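Local coordinates for protein S-adenosylmethionine decarboxylase proenzyme (Aquifex aeolicus, PDB 2III) that probably decarboxylates S-adenosylmethionine to supply the propylamine donor for spermidine synthesis, using a pyruvoyl group made by autocatalytic cleavage of its own chain, at residues 7-12 / 106-111. Numbering follows the deposited sequence.
Sequences LHILAD and IDKQVH
L10 and H111 meet where strand 7-12 pairs antiparallel with segment 106-111 of strand 105-116, outermost within this chain in the antiparallel sheet of this two-layer alpha/beta sandwich. Three hydrogen-bonded pairs, H8–H111, L10–Q109 and D12–D107, hold the backbones; the link from L10 N to Q109 O is nearly straight (171° at the hydrogen), whereas D107 N reaches D12 O at a longer 3.2 Å. From L10 CB, chi1 of 36° tucks CG over the backbone, flanked by N and C, 4.0 Å from Q109 O. Methyl CD2 touches both imidazoles. It lies 3.5 Å above the plane of the H8 ring, displaced from the ring centre. To H111 it comes obliquely, 3.5 Å from CD2 of that ring. H8 NE2 hydrogen-bonds D80 and H8 ND1 hydrogen-bonds R113 of the same chain, the H8 side chain about 7 Å from that of S64, the predicted pyruvoyl precursor. H111 NE2 is hydrogen-bonded to H111 NE2 of the second subunit, so this face lies at the dimer interface; there D12 OD1 forms a salt bridge with R113 NE of the second subunit, while D12 OD2 lies 4.3 Å from the like-charged D107 OD2. On the other face, where L7 and I9 touch helix 87-101, I9 and K108 run side by side, and L7 runs aslant V110, L7 CD1 meeting V110 CG1 at 3.7 Å.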
# COMPACT_ATOMS: atom_id res chain seq x y z
N LEU A 7 -8.40 8.44 1.58
CA LEU A 7 -7.54 8.82 2.69
C LEU A 7 -6.62 7.64 2.94
O LEU A 7 -7.06 6.50 3.08
CB LEU A 7 -8.37 9.11 3.94
CG LEU A 7 -7.60 9.84 5.04
CD1 LEU A 7 -7.38 11.29 4.64
CD2 LEU A 7 -8.39 9.78 6.30
N HIS A 8 -5.32 7.93 3.00
CA HIS A 8 -4.32 6.90 3.18
C HIS A 8 -3.49 7.19 4.43
O HIS A 8 -2.82 8.22 4.53
CB HIS A 8 -3.43 6.87 1.93
CG HIS A 8 -2.38 5.80 1.93
ND1 HIS A 8 -1.61 5.52 0.82
CD2 HIS A 8 -1.95 4.95 2.90
CE1 HIS A 8 -0.76 4.55 1.10
NE2 HIS A 8 -0.94 4.19 2.36
N ILE A 9 -3.56 6.28 5.39
CA ILE A 9 -2.81 6.39 6.62
C ILE A 9 -1.72 5.33 6.63
O ILE A 9 -1.98 4.15 6.39
CB ILE A 9 -3.68 6.13 7.86
CG1 ILE A 9 -4.94 6.98 7.83
CG2 ILE A 9 -2.88 6.43 9.12
CD1 ILE A 9 -5.97 6.57 8.88
N LEU A 10 -0.48 5.74 6.89
CA LEU A 10 0.59 4.77 6.98
C LEU A 10 1.31 5.02 8.30
O LEU A 10 1.46 6.16 8.73
CB LEU A 10 1.56 4.88 5.79
CG LEU A 10 1.93 6.21 5.14
CD1 LEU A 10 3.01 5.97 4.10
CD2 LEU A 10 0.71 6.83 4.48
N ALA A 11 1.71 3.94 8.96
CA ALA A 11 2.39 4.07 10.24
C ALA A 11 3.44 3.00 10.40
O ALA A 11 3.27 1.87 9.95
CB ALA A 11 1.38 3.96 11.37
N ASP A 12 4.54 3.36 11.04
CA ASP A 12 5.59 2.41 11.33
C ASP A 12 5.49 2.22 12.84
O ASP A 12 5.65 3.17 13.60
CB ASP A 12 6.96 2.97 10.92
CG ASP A 12 7.03 3.30 9.44
OD1 ASP A 12 6.22 2.76 8.65
OD2 ASP A 12 7.91 4.10 9.06
N ILE A 106 5.60 5.28 17.73
CA ILE A 106 4.94 5.33 16.44
C ILE A 106 5.35 6.51 15.56
O ILE A 106 5.67 7.59 16.06
CB ILE A 106 3.39 5.41 16.64
CG1 ILE A 106 2.91 4.19 17.42
CG2 ILE A 106 2.69 5.49 15.30
CD1 ILE A 106 1.51 4.35 17.99
N ASP A 107 5.36 6.27 14.26
CA ASP A 107 5.63 7.33 13.30
C ASP A 107 4.48 7.17 12.32
O ASP A 107 4.36 6.14 11.65
CB ASP A 107 6.97 7.16 12.59
CG ASP A 107 7.30 8.35 11.71
OD1 ASP A 107 7.22 9.50 12.22
OD2 ASP A 107 7.62 8.16 10.51
N LYS A 108 3.63 8.18 12.25
CA LYS A 108 2.47 8.12 11.38
C LYS A 108 2.37 9.31 10.45
O LYS A 108 2.91 10.38 10.73
CB LYS A 108 1.22 8.04 12.26
CG LYS A 108 -0.08 7.98 11.49
CD LYS A 108 -1.27 8.22 12.41
CE LYS A 108 -1.37 7.17 13.49
NZ LYS A 108 -2.56 7.41 14.35
N GLN A 109 1.67 9.11 9.34
CA GLN A 109 1.44 10.17 8.35
C GLN A 109 0.14 9.88 7.61
O GLN A 109 -0.21 8.72 7.40
CB GLN A 109 2.61 10.26 7.36
CG GLN A 109 3.95 10.46 8.04
CD GLN A 109 4.96 11.14 7.15
OE1 GLN A 109 6.16 11.16 7.46
NE2 GLN A 109 4.50 11.71 6.04
N VAL A 110 -0.57 10.93 7.23
CA VAL A 110 -1.84 10.80 6.51
C VAL A 110 -1.75 11.56 5.19
O VAL A 110 -1.21 12.66 5.14
CB VAL A 110 -3.01 11.36 7.36
CG1 VAL A 110 -4.33 11.16 6.66
CG2 VAL A 110 -3.03 10.68 8.72
N HIS A 111 -2.28 10.97 4.12
CA HIS A 111 -2.29 11.58 2.79
C HIS A 111 -3.70 11.54 2.17
O HIS A 111 -4.39 10.53 2.28
CB HIS A 111 -1.38 10.82 1.82
CG HIS A 111 0.06 10.80 2.20
ND1 HIS A 111 0.84 11.94 2.22
CD2 HIS A 111 0.89 9.78 2.53
CE1 HIS A 111 2.08 11.62 2.54
NE2 HIS A 111 2.14 10.31 2.73